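Local coordinates for SusD superfamily protein (Bacteroides thetaiotaomicron, PDB 3MCX) that is of unknown function but, as a zinc-binding outer-membrane member of the SusD family, probably takes part in capturing glycans at the cell surface, at residues Q250-E255 against T348-I353; I110-S113 against E117-R120; S69-Y74 against N81-L86. All blocks are in the same frame, centred on the assembly; numbering follows the deposited sequence. Where two conformers were deposited one is given.

Contact 1: residues Q250-E255 against T348-I353; sequences QDFQSE and TNNICI
Beside the two-stranded antiparallel sheet of 256-260 and 351-355, the loop leading into the first strand folds back so that Asp251 and Phe252 close on Asn350, just ahead of the second strand. With chi1 at -73°, Asp251 CG lies beside its backbone N and anti to the carbonyl carbon, which lays the carboxylate flat against the Asn350 amide, planes 16° apart, with Asp251 CG 3.2 Å from Asn350 ND2. Asp251 OD1 is equally near that nitrogen, but the angle is poor: this is a stack of polar planes, not a hydrogen bond. Phe252 approaches from another direction. Asn350 ND2 lies over one face of its ring, offset toward the rim and 3.4 Å from Phe252 CZ, with ring and amide planes inclined at 61°. The amide N-H is used on Glu259 OE2, which also receives the backbone N-H of Phe252. One water supplies the polar link across the contact, donating to Asp251 OD1 at 2.6 Å and accepting from Asn350 N at 2.9 Å; OD1 also forms a salt bridge with Lys341 NZ. Within the loop, Gln253 NE2 bonds to Asp251 O at 3.0 Å, nearly straight, from above the carbonyl plane. An alanine in place of Asp251 would probably leave Lys341 without this carboxylate and the water with one anchor fewer, and uncover one face of the Asn350 amide. With OD1 shared between Lys341 and the water, and ND2 committed to Glu259, each stacked group is held from outside, and the loop meets the strand entry without a direct bond.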
# COMPACT_ATOMS: atom_id res chain seq x y z
N GLN A 250 5.93 -16.79 -3.68
CA GLN A 250 7.13 -17.29 -3.02
C GLN A 250 7.62 -16.25 -2.00
O GLN A 250 7.63 -15.04 -2.27
CB GLN A 250 8.24 -17.62 -4.03
CG GLN A 250 7.87 -18.75 -4.99
CD GLN A 250 7.54 -20.02 -4.25
OE1 GLN A 250 6.38 -20.44 -4.18
NE2 GLN A 250 8.56 -20.63 -3.67
N ASP A 251 8.00 -16.73 -0.82
CA ASP A 251 8.41 -15.84 0.27
C ASP A 251 9.73 -15.12 -0.02
O ASP A 251 10.69 -15.74 -0.50
CB ASP A 251 8.62 -16.65 1.56
CG ASP A 251 7.32 -17.12 2.20
OD1 ASP A 251 6.22 -16.88 1.67
OD2 ASP A 251 7.45 -17.73 3.27
N PHE A 252 9.81 -13.84 0.33
CA PHE A 252 11.08 -13.10 0.44
C PHE A 252 11.98 -13.21 -0.80
O PHE A 252 13.15 -13.52 -0.71
CB PHE A 252 11.83 -13.53 1.70
CG PHE A 252 10.97 -13.46 2.95
CD1 PHE A 252 10.45 -12.27 3.37
CD2 PHE A 252 10.69 -14.60 3.66
CE1 PHE A 252 9.65 -12.21 4.49
CE2 PHE A 252 9.90 -14.54 4.80
CZ PHE A 252 9.40 -13.35 5.20
N GLN A 253 11.39 -12.90 -1.95
CA GLN A 253 12.10 -12.91 -3.23
C GLN A 253 12.93 -11.62 -3.33
O GLN A 253 12.81 -10.73 -2.50
CB GLN A 253 11.11 -13.12 -4.38
CG GLN A 253 10.41 -14.48 -4.28
CD GLN A 253 11.40 -15.65 -4.38
OE1 GLN A 253 11.94 -15.90 -5.46
NE2 GLN A 253 11.67 -16.34 -3.26
N SER A 254 13.77 -11.55 -4.36
CA SER A 254 14.88 -10.61 -4.39
C SER A 254 14.52 -9.13 -4.43
O SER A 254 15.37 -8.30 -4.11
CB SER A 254 15.82 -10.94 -5.56
OG SER A 254 15.22 -10.66 -6.81
N GLU A 255 13.30 -8.78 -4.81
CA GLU A 255 12.91 -7.38 -4.79
C GLU A 255 12.31 -6.96 -3.46
O GLU A 255 12.18 -5.77 -3.19
CB GLU A 255 11.88 -7.07 -5.88
CG GLU A 255 12.40 -7.09 -7.32
CD GLU A 255 11.51 -6.30 -8.29
OE1 GLU A 255 10.62 -5.50 -7.85
OE2 GLU A 255 11.72 -6.48 -9.51
N THR A 348 -2.03 -18.35 2.44
CA THR A 348 -0.65 -18.49 2.87
C THR A 348 0.33 -17.48 2.29
O THR A 348 1.51 -17.50 2.66
CB THR A 348 -0.10 -19.91 2.55
OG1 THR A 348 0.02 -20.06 1.12
CG2 THR A 348 -1.00 -20.99 3.18
N ASN A 349 -0.12 -16.64 1.36
CA ASN A 349 0.75 -15.67 0.71
C ASN A 349 1.26 -14.68 1.75
O ASN A 349 0.49 -14.12 2.56
CB ASN A 349 0.01 -14.92 -0.41
CG ASN A 349 0.89 -14.59 -1.60
OD1 ASN A 349 0.83 -15.28 -2.62
ND2 ASN A 349 1.75 -13.54 -1.47
N ASN A 350 2.56 -14.40 1.69
CA ASN A 350 3.11 -13.29 2.46
C ASN A 350 2.55 -11.96 1.97
O ASN A 350 1.95 -11.86 0.89
CB ASN A 350 4.63 -13.27 2.38
CG ASN A 350 5.29 -14.22 3.34
OD1 ASN A 350 4.64 -15.02 4.04
ND2 ASN A 350 6.63 -14.20 3.34
N ILE A 351 2.76 -10.91 2.75
CA ILE A 351 2.31 -9.57 2.43
C ILE A 351 3.53 -8.68 2.18
O ILE A 351 4.16 -8.16 3.12
CB ILE A 351 1.46 -8.94 3.57
CG1 ILE A 351 0.38 -9.91 4.09
CG2 ILE A 351 0.83 -7.68 3.02
CD1 ILE A 351 -0.50 -9.25 5.19
N CYS A 352 3.84 -8.45 0.90
CA CYS A 352 4.94 -7.57 0.57
C CYS A 352 4.45 -6.14 0.69
O CYS A 352 3.44 -5.74 0.06
CB CYS A 352 5.42 -7.85 -0.85
SG CYS A 352 6.79 -6.78 -1.33
N ILE A 353 5.09 -5.38 1.59
CA ILE A 353 4.73 -4.01 1.86
C ILE A 353 5.39 -3.04 0.89
O ILE A 353 4.74 -2.10 0.44
CB ILE A 353 5.08 -3.65 3.33
CG1 ILE A 353 4.44 -4.62 4.32
CG2 ILE A 353 4.70 -2.16 3.65
CD1 ILE A 353 2.92 -4.69 4.28
O HOH W 1 4.41 -15.89 0.07

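Contact 2: residues I110-S113 against E117-R120; sequences IQSS and ELNR
Leu118, on the first turns of helix 115-140, reaches back to the loop that precedes it and sets its two methyls against Ile110 and Ser112. The tight part is apolar. Leu118 CD2 faces two branches of Ile110 at once, 3.9 Å from Ile110 CG2 and also 3.9 Å from Ile110 CD1, the two side chains running alongside each other and pointing opposite ways. Ile110 manages this double touch because CG2 stands anti to its own backbone nitrogen while CG1, with chi1 at -66°, lies beside it and runs on extended to CD1. The other methyl, Leu118 CD1, rests 3.7 Å from Ser112 O, whereas the Ser112 hydroxyl stays farther off, its OG at 4.3 Å from the same methyl and bonded instead to the backbone N of Asp114. Leu21 of helix 21-36 packs against both Leu118 and Ser112, and Ala24 of that helix adds to the cover over Ile110. The loose side begins at Gln111, an exposed residue whose amide end is not modelled; it forms the centre of an inverse gamma turn, closed by a weak bond of 2.8 Å from Ser112 N to Ile110 O. On the helix, Glu117 turns its carboxylate away from the loop to Arg120, which grips it side-on: NE meets OE2 at 2.8 Å and NH2 meets OE1 at the same distance, both oxygens lying close to the guanidinium plane but met from above the carboxylate plane. Glu124 and Gln25 take further N-H groups of Arg120; the two glutamates probably offset the like charge of Arg191 nearby. Across the two segments the contact is methyl packing without a hydrogen bond, and polar ties run through Asp114.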
# COMPACT_ATOMS: atom_id res chain seq x y z
N ILE A 110 13.49 -2.05 31.21
CA ILE A 110 13.76 -3.36 30.59
C ILE A 110 15.10 -3.85 31.14
O ILE A 110 16.12 -3.13 31.12
CB ILE A 110 13.83 -3.32 29.07
CG1 ILE A 110 12.46 -2.99 28.46
CG2 ILE A 110 14.33 -4.68 28.51
CD1 ILE A 110 12.45 -3.01 27.04
N GLN A 111 15.09 -5.05 31.70
CA GLN A 111 16.27 -5.61 32.36
C GLN A 111 17.25 -6.18 31.33
O GLN A 111 17.43 -7.39 31.21
CB GLN A 111 15.83 -6.67 33.38
CG GLN A 111 15.07 -6.06 34.57
N SER A 112 17.88 -5.27 30.57
CA SER A 112 18.86 -5.65 29.56
C SER A 112 19.90 -4.54 29.41
O SER A 112 19.55 -3.37 29.41
CB SER A 112 18.18 -5.92 28.21
OG SER A 112 19.12 -6.09 27.17
N SER A 113 21.16 -4.92 29.26
CA SER A 113 22.23 -3.98 28.93
C SER A 113 22.55 -3.95 27.42
O SER A 113 23.51 -3.27 27.02
CB SER A 113 23.50 -4.32 29.72
OG SER A 113 23.89 -5.66 29.44
N GLU A 117 20.55 -3.84 20.63
CA GLU A 117 19.31 -4.55 20.35
C GLU A 117 18.10 -3.76 20.82
O GLU A 117 17.10 -3.72 20.11
CB GLU A 117 19.32 -5.94 20.99
CG GLU A 117 20.13 -6.96 20.17
CD GLU A 117 19.36 -7.35 18.89
OE1 GLU A 117 18.47 -8.21 18.96
OE2 GLU A 117 19.60 -6.78 17.83
N LEU A 118 18.19 -3.13 22.00
CA LEU A 118 17.09 -2.26 22.47
C LEU A 118 16.82 -1.15 21.46
O LEU A 118 15.69 -0.83 21.15
CB LEU A 118 17.37 -1.66 23.83
CG LEU A 118 17.42 -2.62 25.05
CD1 LEU A 118 18.09 -2.00 26.28
CD2 LEU A 118 15.99 -3.12 25.34
N ASN A 119 17.89 -0.59 20.92
CA ASN A 119 17.75 0.48 19.96
C ASN A 119 17.19 0.00 18.62
O ASN A 119 16.43 0.70 17.96
CB ASN A 119 19.08 1.17 19.74
CG ASN A 119 18.90 2.53 19.20
OD1 ASN A 119 18.11 3.31 19.72
ND2 ASN A 119 19.63 2.85 18.13
N ARG A 120 17.53 -1.22 18.23
CA ARG A 120 16.97 -1.78 17.01
C ARG A 120 15.46 -1.99 17.14
O ARG A 120 14.68 -1.62 16.28
CB ARG A 120 17.65 -3.14 16.70
CG ARG A 120 17.05 -3.79 15.48
CD ARG A 120 17.51 -5.21 15.21
NE ARG A 120 17.28 -6.10 16.35
CZ ARG A 120 16.12 -6.66 16.68
NH1 ARG A 120 15.01 -6.42 15.99
NH2 ARG A 120 16.08 -7.46 17.76

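Contact 3: residues S69-Y74 against N81-L86; sequences SPYYEY and NLNIVL
Pro70 and Tyr71, neighbours on the short helix 69-72, both close on Asn83 in the first turns of helix 81-106. Pro70 comes first: its CB is directed toward 81-86, and CG approaches Asn83 ND2 at 3.6 Å, with CB and CD each 4.0 Å from the same nitrogen. This is van der Waals contact across the amide end, since the ND2 hydrogen bond goes to Lys66 O. Tyr71 follows and carries the polar half. With chi1 at -67° its CG stands anti to the carbonyl carbon, and the ring reaches across until the hydroxyl donates to Asn83 O, OH to O 2.7 Å. The donor lies in the carbonyl plane, on a lone pair, with a C=O...O angle of 119°. The same hydroxyl is hydrogen-bonded to Asn44 ND2 from helix 44-51, so the phenol oxygen is gripped twice and its rotation about the ring bond is probably settled. One face of the ring, toward its rim, takes the Asn83 side chain: CB is 3.8 Å from Tyr71 CZ, and OD1 lies 3.9 Å from Tyr71 CE2, ring and amide planes 53° apart. Pro70 thus meets the amide nitrogen of Asn83, while Tyr71 takes its CB, OD1 and backbone carbonyl. Past Tyr71 the segment turns away from the partner helix, and at Tyr74 a positive phi with bonds back into the last turn ends the short helix. That ending is a Schellman motif, while the carbonyl caught by the tyrosine belongs to a wider pi-type turn, 81-85, marked by the bond from Leu86 N to Asn81 O; a short helix is thereby docked on the irregular start of a long one.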
# COMPACT_ATOMS: atom_id res chain seq x y z
N SER A 69 -16.83 -2.93 -2.32
CA SER A 69 -17.71 -2.05 -3.08
C SER A 69 -17.92 -0.65 -2.48
O SER A 69 -18.03 0.30 -3.24
CB SER A 69 -19.02 -2.74 -3.50
OG SER A 69 -19.85 -3.10 -2.41
N PRO A 70 -18.03 -0.50 -1.15
CA PRO A 70 -18.21 0.86 -0.66
C PRO A 70 -17.04 1.78 -0.93
O PRO A 70 -17.24 3.00 -1.07
CB PRO A 70 -18.41 0.65 0.85
CG PRO A 70 -18.98 -0.77 0.97
CD PRO A 70 -18.19 -1.50 -0.06
N TYR A 71 -15.81 1.25 -0.95
CA TYR A 71 -14.64 2.01 -1.39
C TYR A 71 -14.71 2.32 -2.89
O TYR A 71 -14.59 3.47 -3.34
CB TYR A 71 -13.38 1.24 -1.12
CG TYR A 71 -13.00 1.03 0.33
CD1 TYR A 71 -13.22 1.96 1.31
CD2 TYR A 71 -12.31 -0.10 0.68
CE1 TYR A 71 -12.78 1.75 2.63
CE2 TYR A 71 -11.86 -0.33 2.01
CZ TYR A 71 -12.08 0.60 2.96
OH TYR A 71 -11.65 0.33 4.23
N TYR A 72 -14.88 1.27 -3.67
CA TYR A 72 -14.92 1.37 -5.14
C TYR A 72 -15.96 2.35 -5.63
O TYR A 72 -15.72 3.08 -6.60
CB TYR A 72 -15.18 -0.03 -5.67
CG TYR A 72 -15.50 -0.16 -7.15
CD1 TYR A 72 -14.55 0.09 -8.13
CD2 TYR A 72 -16.74 -0.57 -7.55
CE1 TYR A 72 -14.87 -0.06 -9.47
CE2 TYR A 72 -17.06 -0.75 -8.88
CZ TYR A 72 -16.12 -0.49 -9.83
OH TYR A 72 -16.44 -0.68 -11.16
N GLU A 73 -17.14 2.35 -5.00
CA GLU A 73 -18.27 3.20 -5.36
C GLU A 73 -18.22 4.60 -4.72
O GLU A 73 -19.11 5.41 -4.95
CB GLU A 73 -19.58 2.51 -4.96
CG GLU A 73 -19.79 1.21 -5.72
CD GLU A 73 -20.88 0.33 -5.15
OE1 GLU A 73 -21.54 0.68 -4.16
OE2 GLU A 73 -21.06 -0.78 -5.74
N TYR A 74 -17.22 4.86 -3.87
CA TYR A 74 -17.10 6.18 -3.21
C TYR A 74 -18.36 6.56 -2.47
O TYR A 74 -18.78 7.72 -2.43
CB TYR A 74 -16.67 7.25 -4.23
CG TYR A 74 -15.19 7.18 -4.59
CD1 TYR A 74 -14.70 6.23 -5.48
CD2 TYR A 74 -14.31 8.12 -4.10
CE1 TYR A 74 -13.36 6.17 -5.79
CE2 TYR A 74 -12.99 8.08 -4.42
CZ TYR A 74 -12.50 7.12 -5.29
OH TYR A 74 -11.16 7.07 -5.60
N ASN A 81 -18.62 -0.57 9.71
CA ASN A 81 -17.71 -1.21 10.62
C ASN A 81 -16.52 -1.84 9.91
O ASN A 81 -15.37 -1.63 10.29
CB ASN A 81 -18.43 -2.26 11.46
CG ASN A 81 -17.55 -2.82 12.54
OD1 ASN A 81 -17.19 -2.11 13.50
ND2 ASN A 81 -17.18 -4.10 12.41
N LEU A 82 -16.80 -2.64 8.88
CA LEU A 82 -15.75 -3.30 8.15
C LEU A 82 -14.76 -2.34 7.51
O LEU A 82 -13.55 -2.59 7.50
CB LEU A 82 -16.35 -4.22 7.09
CG LEU A 82 -15.38 -5.14 6.36
CD1 LEU A 82 -15.00 -6.33 7.23
CD2 LEU A 82 -15.95 -5.63 5.01
N ASN A 83 -15.28 -1.24 6.98
CA ASN A 83 -14.47 -0.40 6.11
C ASN A 83 -13.99 0.90 6.70
O ASN A 83 -13.11 1.54 6.11
CB ASN A 83 -15.27 -0.14 4.85
CG ASN A 83 -15.55 -1.43 4.09
OD1 ASN A 83 -14.63 -2.23 3.92
ND2 ASN A 83 -16.78 -1.63 3.64
N ILE A 84 -14.53 1.30 7.83
CA ILE A 84 -14.17 2.57 8.47
C ILE A 84 -13.78 2.36 9.93
O ILE A 84 -12.65 2.70 10.31
CB ILE A 84 -15.30 3.59 8.33
CG1 ILE A 84 -15.55 3.98 6.86
CG2 ILE A 84 -15.04 4.85 9.18
CD1 ILE A 84 -14.38 4.69 6.16
N VAL A 85 -14.67 1.79 10.73
CA VAL A 85 -14.38 1.64 12.16
C VAL A 85 -13.17 0.72 12.38
O VAL A 85 -12.24 1.06 13.09
CB VAL A 85 -15.59 1.11 12.93
CG1 VAL A 85 -15.30 0.96 14.42
CG2 VAL A 85 -16.80 2.05 12.77
N LEU A 86 -13.19 -0.47 11.77
CA LEU A 86 -12.10 -1.41 12.02
C LEU A 86 -10.75 -0.90 11.48
O LEU A 86 -9.75 -0.98 12.20
CB LEU A 86 -12.48 -2.80 11.44
CG LEU A 86 -13.43 -3.60 12.32
CD1 LEU A 86 -13.86 -4.86 11.57
CD2 LEU A 86 -12.80 -3.95 13.69

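The three contacts are separate pieces of one chain and share no atoms. Contact 3 closes first and contact 2 next along the sequence, each involving one of two successive long helices, 81-106 and 115-140; yet their centres stand about 40 Å apart and their nearest atoms about 25 Å. Contact 1 opens much later and lies off the line joining them, its centre about 29 Å from that of contact 2 and about 26 Å from that of contact 3, with about 14 Å between nearest atoms in both cases. Contact 2 is the most peripheral, about 31 Å from the chain centre. All three lie away from the zinc sites; an acetate, probably from the crystallisation liquor, sits about 4 Å from the Phe252 side chain in contact 1.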